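Local atomic coordinates of uncharacterized protein YjgB (Bacillus subtilis, PDB entry 4YGT), a protein that is of unknown function but is probably a secreted lipoprotein, and is the first structural representative of the DUF4309 family in the PepSY clan. Residues 25-30 against 135-140; 40-45 against 85-90; 92-97 against 152-157. One frame throughout, in Å; residues are numbered along the deposited sequence.

Contact 1: 25-30 against 135-140. With EDO (1,2-ethanediol), chain F.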
# COMPACT_ATOMS: atom_id res chain seq x y z
N ASN A 25 0.71 8.67 8.25
CA ASN A 25 1.45 8.65 9.52
C ASN A 25 2.57 7.62 9.51
O ASN A 25 3.72 8.02 9.64
CB ASN A 25 0.47 8.38 10.69
CG ASN A 25 1.07 8.27 12.09
OD1 ASN A 25 1.56 9.25 12.68
ND2 ASN A 25 0.93 7.11 12.72
N THR A 26 2.24 6.32 9.31
CA THR A 26 3.23 5.25 9.40
C THR A 26 4.22 5.27 8.24
O THR A 26 5.38 4.89 8.42
CB THR A 26 2.60 3.85 9.60
OG1 THR A 26 2.07 3.35 8.38
CG2 THR A 26 1.55 3.83 10.67
N ALA A 27 3.79 5.78 7.08
CA ALA A 27 4.64 5.95 5.88
C ALA A 27 5.96 6.69 6.17
O ALA A 27 6.95 6.39 5.54
CB ALA A 27 3.87 6.70 4.81
N TYR A 28 5.99 7.59 7.18
CA TYR A 28 7.21 8.32 7.60
C TYR A 28 8.27 7.39 8.26
O TYR A 28 9.46 7.74 8.26
CB TYR A 28 6.86 9.44 8.55
CG TYR A 28 6.35 10.69 7.87
CD1 TYR A 28 4.99 10.86 7.62
CD2 TYR A 28 7.21 11.74 7.55
CE1 TYR A 28 4.51 12.02 7.02
CE2 TYR A 28 6.75 12.90 6.93
CZ TYR A 28 5.39 13.03 6.67
OH TYR A 28 4.92 14.18 6.10
N LYS A 29 7.83 6.24 8.81
CA LYS A 29 8.64 5.15 9.40
C LYS A 29 9.09 4.13 8.34
O LYS A 29 9.81 3.19 8.69
CB LYS A 29 7.79 4.30 10.40
CG LYS A 29 7.29 4.86 11.69
CD LYS A 29 6.52 3.67 12.33
CE LYS A 29 6.00 3.87 13.72
NZ LYS A 29 5.27 2.66 14.21
N GLY A 30 8.53 4.21 7.14
CA GLY A 30 8.79 3.24 6.07
C GLY A 30 8.09 1.91 6.32
O GLY A 30 8.61 0.84 6.01
N TYR A 135 2.13 11.25 -2.28
CA TYR A 135 2.34 12.07 -1.08
C TYR A 135 3.73 11.78 -0.51
O TYR A 135 4.02 10.63 -0.22
CB TYR A 135 1.25 11.79 -0.03
CG TYR A 135 -0.06 12.49 -0.35
CD1 TYR A 135 -0.30 13.79 0.08
CD2 TYR A 135 -1.04 11.85 -1.11
CE1 TYR A 135 -1.49 14.44 -0.24
CE2 TYR A 135 -2.24 12.49 -1.42
CZ TYR A 135 -2.46 13.79 -0.98
OH TYR A 135 -3.64 14.43 -1.29
N ASP A 136 4.60 12.80 -0.40
CA ASP A 136 5.94 12.59 0.16
C ASP A 136 5.85 12.48 1.67
O ASP A 136 5.14 13.27 2.30
CB ASP A 136 6.92 13.70 -0.26
CG ASP A 136 7.30 13.71 -1.74
OD1 ASP A 136 7.24 12.63 -2.39
OD2 ASP A 136 7.75 14.76 -2.23
N THR A 137 6.51 11.45 2.25
CA THR A 137 6.49 11.14 3.68
C THR A 137 7.93 10.89 4.22
O THR A 137 8.34 9.76 4.48
CB THR A 137 5.56 9.93 3.96
OG1 THR A 137 6.08 8.79 3.28
CG2 THR A 137 4.12 10.19 3.52
N GLY A 138 8.66 11.98 4.36
CA GLY A 138 10.04 11.96 4.83
C GLY A 138 10.98 11.33 3.82
O GLY A 138 11.14 11.85 2.72
N ARG A 139 11.57 10.19 4.21
CA ARG A 139 12.46 9.39 3.37
C ARG A 139 11.66 8.53 2.38
O ARG A 139 12.25 7.93 1.48
CB ARG A 139 13.27 8.42 4.25
CG ARG A 139 14.23 9.04 5.22
CD ARG A 139 15.40 8.13 5.40
NE ARG A 139 15.28 7.34 6.62
CZ ARG A 139 16.24 6.56 7.10
NH1 ARG A 139 17.39 6.44 6.45
NH2 ARG A 139 16.06 5.89 8.22
N TYR A 140 10.34 8.39 2.60
CA TYR A 140 9.49 7.50 1.80
C TYR A 140 8.41 8.27 1.04
O TYR A 140 8.32 9.50 1.15
CB TYR A 140 8.87 6.42 2.73
CG TYR A 140 9.89 5.83 3.69
CD1 TYR A 140 10.76 4.82 3.28
CD2 TYR A 140 10.06 6.37 4.97
CE1 TYR A 140 11.74 4.33 4.14
CE2 TYR A 140 11.06 5.90 5.82
CZ TYR A 140 11.89 4.87 5.41
OH TYR A 140 12.86 4.38 6.26
C1 EDO F . 12.63 7.21 9.64
O1 EDO F . 13.32 7.81 8.54
C2 EDO F . 12.22 5.73 9.34
O2 EDO F . 13.31 4.80 9.32
O HOH W 1 11.17 9.44 7.00

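Contact 2: 40-45 against 85-90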
# COMPACT_ATOMS: atom_id res chain seq x y z
N THR A 40 9.76 -2.92 7.92
CA THR A 40 10.35 -1.68 7.41
C THR A 40 11.03 -1.83 6.05
O THR A 40 11.89 -2.70 5.85
CB THR A 40 11.34 -1.12 8.44
OG1 THR A 40 10.74 -1.22 9.72
CG2 THR A 40 11.74 0.36 8.19
N ILE A 41 10.73 -0.89 5.14
CA ILE A 41 11.37 -0.79 3.82
C ILE A 41 12.89 -0.68 4.02
O ILE A 41 13.33 0.01 4.93
CB ILE A 41 10.77 0.39 3.01
CG1 ILE A 41 9.43 -0.05 2.40
CG2 ILE A 41 11.73 0.90 1.89
CD1 ILE A 41 8.49 0.94 2.32
N ASN A 42 13.67 -1.47 3.23
CA ASN A 42 15.14 -1.52 3.19
C ASN A 42 15.76 -2.04 4.51
O ASN A 42 16.99 -1.99 4.66
CB ASN A 42 15.71 -0.12 2.85
CG ASN A 42 16.97 -0.09 2.02
OD1 ASN A 42 17.53 -1.11 1.60
ND2 ASN A 42 17.44 1.12 1.76
N LYS A 43 14.94 -2.55 5.44
CA LYS A 43 15.41 -3.03 6.74
C LYS A 43 14.86 -4.44 7.03
O LYS A 43 15.66 -5.34 7.28
CB LYS A 43 15.01 -2.03 7.83
CG LYS A 43 15.85 -2.06 9.10
CD LYS A 43 15.40 -0.99 10.13
CE LYS A 43 15.74 0.45 9.76
NZ LYS A 43 17.21 0.74 9.83
N SER A 44 13.54 -4.64 6.98
CA SER A 44 12.96 -5.96 7.22
C SER A 44 13.15 -6.81 5.96
O SER A 44 13.25 -6.25 4.85
CB SER A 44 11.48 -5.85 7.59
OG SER A 44 11.34 -5.09 8.77
N THR A 45 13.22 -8.14 6.14
CA THR A 45 13.49 -9.07 5.04
C THR A 45 12.26 -9.83 4.54
O THR A 45 11.20 -9.70 5.14
CB THR A 45 14.50 -10.12 5.50
OG1 THR A 45 13.94 -10.85 6.60
CG2 THR A 45 15.84 -9.53 5.87
N ASP A 85 19.39 -7.92 -1.90
CA ASP A 85 19.81 -8.25 -0.52
C ASP A 85 18.68 -8.86 0.35
O ASP A 85 18.92 -9.19 1.52
CB ASP A 85 20.41 -7.00 0.17
CG ASP A 85 19.46 -5.86 0.57
OD1 ASP A 85 18.23 -5.99 0.32
OD2 ASP A 85 19.95 -4.86 1.16
N MSE A 86 17.46 -9.00 -0.22
CA MSE A 86 16.24 -9.58 0.35
C MSE A 86 15.52 -8.67 1.36
O MSE A 86 14.63 -9.15 2.05
CB MSE A 86 16.48 -10.97 0.97
CG MSE A 86 16.79 -12.02 -0.07
SE MSE A 86 17.15 -13.74 0.74
CE MSE A 86 15.27 -14.33 1.05
N THR A 87 15.84 -7.36 1.40
CA THR A 87 15.11 -6.43 2.27
C THR A 87 13.92 -5.90 1.47
O THR A 87 13.96 -5.94 0.24
CB THR A 87 16.00 -5.30 2.83
OG1 THR A 87 16.47 -4.49 1.75
CG2 THR A 87 17.16 -5.82 3.66
N ILE A 88 12.87 -5.43 2.14
CA ILE A 88 11.66 -4.95 1.47
C ILE A 88 11.94 -3.70 0.58
O ILE A 88 12.45 -2.68 1.07
CB ILE A 88 10.53 -4.69 2.50
CG1 ILE A 88 10.19 -5.96 3.34
CG2 ILE A 88 9.27 -4.10 1.82
CD1 ILE A 88 9.18 -5.70 4.51
N SER A 89 11.59 -3.78 -0.71
CA SER A 89 11.76 -2.62 -1.59
C SER A 89 10.45 -1.85 -1.72
O SER A 89 10.50 -0.64 -1.88
CB SER A 89 12.29 -3.01 -2.97
OG SER A 89 11.59 -4.08 -3.55
N GLU A 90 9.28 -2.53 -1.59
CA GLU A 90 7.97 -1.88 -1.71
C GLU A 90 6.90 -2.65 -1.00
O GLU A 90 6.91 -3.88 -0.98
CB GLU A 90 7.61 -1.71 -3.20
CG GLU A 90 6.34 -0.94 -3.50
CD GLU A 90 6.07 -0.66 -4.97
OE1 GLU A 90 7.02 -0.67 -5.78
OE2 GLU A 90 4.89 -0.41 -5.30

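Contact 3: 92-97 against 152-157. With EDO (1,2-ethanediol), chain D; SO4 (sulfate ion), chain B.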
# COMPACT_ATOMS: atom_id res chain seq x y z
N ARG A 92 2.68 -2.97 -0.84
CA ARG A 92 1.45 -2.70 -1.56
C ARG A 92 0.27 -3.15 -0.69
O ARG A 92 0.20 -4.31 -0.29
CB ARG A 92 1.51 -3.44 -2.90
CG ARG A 92 0.58 -2.92 -3.95
CD ARG A 92 0.99 -3.43 -5.31
NE ARG A 92 2.07 -2.64 -5.92
CZ ARG A 92 2.63 -2.95 -7.08
NH1 ARG A 92 2.26 -4.03 -7.75
NH2 ARG A 92 3.61 -2.19 -7.57
N TYR A 93 -0.63 -2.20 -0.36
CA TYR A 93 -1.84 -2.36 0.44
C TYR A 93 -3.03 -2.45 -0.53
O TYR A 93 -3.27 -1.51 -1.28
CB TYR A 93 -1.96 -1.18 1.42
CG TYR A 93 -3.21 -1.16 2.26
CD1 TYR A 93 -3.28 -1.86 3.46
CD2 TYR A 93 -4.33 -0.43 1.87
CE1 TYR A 93 -4.45 -1.88 4.22
CE2 TYR A 93 -5.50 -0.43 2.63
CZ TYR A 93 -5.55 -1.16 3.81
OH TYR A 93 -6.71 -1.17 4.56
N PHE A 94 -3.79 -3.57 -0.51
CA PHE A 94 -4.87 -3.79 -1.47
C PHE A 94 -6.28 -3.56 -0.92
O PHE A 94 -7.26 -3.66 -1.68
CB PHE A 94 -4.77 -5.22 -1.99
CG PHE A 94 -3.59 -5.40 -2.92
CD1 PHE A 94 -3.71 -5.08 -4.28
CD2 PHE A 94 -2.41 -5.96 -2.47
CE1 PHE A 94 -2.63 -5.28 -5.14
CE2 PHE A 94 -1.34 -6.16 -3.34
CZ PHE A 94 -1.45 -5.83 -4.66
N GLY A 95 -6.38 -3.26 0.38
CA GLY A 95 -7.67 -3.12 1.04
C GLY A 95 -8.30 -4.49 1.20
O GLY A 95 -7.62 -5.50 1.02
N THR A 96 -9.60 -4.54 1.49
CA THR A 96 -10.35 -5.80 1.64
C THR A 96 -11.34 -5.97 0.47
O THR A 96 -11.51 -5.06 -0.36
CB THR A 96 -11.08 -5.83 3.01
OG1 THR A 96 -12.26 -5.02 2.95
CG2 THR A 96 -10.20 -5.36 4.17
N GLY A 97 -11.95 -7.15 0.40
CA GLY A 97 -12.96 -7.47 -0.60
C GLY A 97 -14.33 -7.25 -0.01
O GLY A 97 -15.21 -6.69 -0.68
N ALA A 152 -9.53 3.94 -4.84
CA ALA A 152 -8.16 3.40 -4.78
C ALA A 152 -8.16 1.89 -5.00
O ALA A 152 -8.97 1.18 -4.41
CB ALA A 152 -7.51 3.74 -3.44
N ASP A 153 -7.23 1.41 -5.83
CA ASP A 153 -7.04 -0.01 -6.12
C ASP A 153 -6.06 -0.61 -5.15
O ASP A 153 -6.32 -1.66 -4.58
CB ASP A 153 -6.55 -0.20 -7.55
CG ASP A 153 -7.63 0.13 -8.56
OD1 ASP A 153 -8.84 0.05 -8.20
OD2 ASP A 153 -7.29 0.48 -9.70
N HIS A 154 -4.93 0.10 -4.94
CA HIS A 154 -3.87 -0.23 -3.99
C HIS A 154 -3.10 1.04 -3.64
O HIS A 154 -3.15 2.04 -4.36
CB HIS A 154 -2.93 -1.35 -4.48
CG HIS A 154 -2.36 -1.12 -5.85
ND1 HIS A 154 -1.24 -0.32 -6.05
CD2 HIS A 154 -2.76 -1.62 -7.04
CE1 HIS A 154 -1.01 -0.36 -7.35
NE2 HIS A 154 -1.89 -1.14 -7.98
N VAL A 155 -2.42 1.00 -2.49
CA VAL A 155 -1.59 2.07 -1.96
C VAL A 155 -0.19 1.49 -1.82
O VAL A 155 -0.03 0.46 -1.18
CB VAL A 155 -2.14 2.62 -0.63
CG1 VAL A 155 -1.32 3.80 -0.14
CG2 VAL A 155 -3.61 3.01 -0.76
N ASN A 156 0.80 2.10 -2.48
CA ASN A 156 2.20 1.66 -2.45
C ASN A 156 3.07 2.49 -1.54
O ASN A 156 2.94 3.71 -1.50
CB ASN A 156 2.80 1.67 -3.84
CG ASN A 156 2.07 0.85 -4.86
OD1 ASN A 156 1.27 -0.02 -4.52
ND2 ASN A 156 2.32 1.12 -6.14
N LEU A 157 4.00 1.84 -0.83
CA LEU A 157 4.99 2.52 -0.01
C LEU A 157 6.38 2.12 -0.45
O LEU A 157 6.67 0.93 -0.52
CB LEU A 157 4.80 2.25 1.48
CG LEU A 157 5.72 3.01 2.44
CD1 LEU A 157 5.47 4.50 2.41
CD2 LEU A 157 5.57 2.50 3.82
C1 EDO D . -12.07 -10.86 2.03
O1 EDO D . -12.31 -9.46 1.84
C2 EDO D . -12.94 -11.79 1.15
O2 EDO D . -12.18 -12.36 0.08
S SO4 B . 4.97 -4.43 -11.36
O1 SO4 B . 6.15 -5.27 -11.53
O2 SO4 B . 3.81 -5.19 -10.90
O3 SO4 B . 5.29 -3.38 -10.38
O4 SO4 B . 4.59 -3.81 -12.61

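Contact 1: 25-30 against 135-140
The backbones of 25-30 and 135-140 come together where the chain turns out of a helix and round the tip of a beta hairpin: Tyr28 lies against Thr137, their CA atoms 4.9 Å apart, Gly30 closes the helix in a Schellman motif, and Thr137 to Tyr140 form a type II' turn. Each turn offers the other a surface for an aromatic ring. The Tyr28 ring spreads one face over Thr137, with Thr137 CB 3.9 Å from the ring centroid, and Tyr28 CE2 reaches Gly138 N at 3.3 Å. With CG anti to the carbonyl carbon (chi1 -80°), the ring swings back to the hairpin although Tyr28 CB points away from it. In return, Tyr140 lays its ring over Gly30, whose CA stands 3.4 Å from the centroid and 6° off the normal. Glycine suits this site because positive phi favours it and because a CB would probably clash with the Tyr140 ring. Arg139 CB lies over the opposite face, toward the rim. Ala27 CB packs on Thr137 OG1 at 3.4 Å. A water accepts from Arg139 N and donates to Tyr28 O, while an ethanediol, probably from the crystallisation liquor, bridges Arg139 NE (2.8 Å to O1) and Tyr140 OH (3.1 Å to O2). The Tyr28 hydroxyl is hydrogen-bonded to that of Tyr24, one turn earlier in helix 14-27. The contact thus seats the C-terminal end of this helix on the hairpin of strands 131-137 and 140-146, with Ala27 and Tyr140 both resting on Leu157 of strand 152-159.

Contact 2: 40-45 against 85-90
Ile88 meets the loop 40-45 with both backbone polar groups: its O accepts from Asn42 N at 2.8 Å, and its N donates to Ser44 O at 2.9 Å. Two residues of the loop thus grip a single residue at the start of strand 88-95, and Thr45 adds a lone beta bridge to Thr87. Around these bonds the side chains fill in. Ile88 CD1 ends against Ser44 CB (3.8 Å), while its other branch, CG2, meets Ile41 CG1 at 4.1 Å, the two isoleucines crossing at about a right angle. Thr87 stands against Asn42, with Thr87 OG1 3.5 Å from Asn42 OD1.

One shell out, Asp85 fixes Thr87. Asp85 OD1 takes the backbone N of Thr87 from above the carboxylate plane, an Asx turn, and also accepts from Thr87 OG1 on the syn side at 2.7 Å; a Thr87 chi1 of 64° turns the hydroxyl back along the main chain toward Asp85. On the loop side, Thr40 O accepts from Lys43 N and Ser44 N, and Ser44 OG receives Thr40 N at 2.8 Å. Thr45 then caps helix 46-53. Since the bonds across the contact are made by main-chain atoms, the pairing itself depends chiefly on backbone shape, which Asp85 OD1, the Thr87 hydroxyl and Ser44 OG hold from within each partner.

Contact 3: 92-97 against 152-157
This is an antiparallel strand pairing near the centre of the chain, where 88-95 and 152-159 run side by side in the middle of the seven-stranded sheet. The segment axes approach to 4.5 Å with 162° between their directions. Tyr93 and Val155 form the hydrogen-bonded pair: Tyr93 N reaches Val155 O at 2.8 Å, and Val155 N returns to Tyr93 O at 2.9 Å. Their side chains share the face that helix 14-27 covers, where Tyr93 touches Leu19.

Arg92, Asn156 and His154 gather on the other face. The arginine chain lies alongside both partners; its extended start carries CD over the imidazole face, 4.1 Å from the His154 centroid, and the bend at chi3 (-82°) turns NE toward Asn156 OD1. The guanidinium and ring planes are 25° apart. Asn156 OD1 draws in two donors, His154 ND1 at 3.0 Å and, weakly, Arg92 NE at 3.1 Å. This histidine bond is tilted from both the ring and the amide plane. Farther along, the Phe94 ring sits obliquely to His154, Phe94 CD1 meeting His154 CB at 3.8 Å. Arg92 NH2 makes a salt bridge to Glu90 and a weak bond to a sulfate, also held by Arg65 and probably from the crystallisation liquor. Were Arg92 replaced by an alanine, the loss of guanidinium and stem would probably cost Glu90 this salt bridge and take the aliphatic cover from that face of the imidazole. The arrangement is that of neighbouring inner strands in an antiparallel sheet, with helix 14-27 packed on the Tyr93 face.

How the contacts relate
Leu157, at the end of the 152-157 segment, meets residues of contacts 1 and 2. Ala27 CB of contact 1 lies 3.6 Å from Leu157 CD1, and Ile41 CD1 of contact 2 approaches Leu157 O at 3.4 Å. Contacts 1 and 2, their centres about 15 Å apart, also join directly through a probable hydrogen bond from Ile41 N to Gly30 O (2.9 Å). Contacts 2 and 3 use the same strand, 88-95, and Glu90 OE2 comes 3.1 Å from Asn156 ND2. Along the chain contacts 1 and 3 interlock, their segments alternating. No active site has been assigned; the sulfate lies beside Arg92 in contact 3, and ethanediols sit at contact 1 and at Gly97 of contact 3.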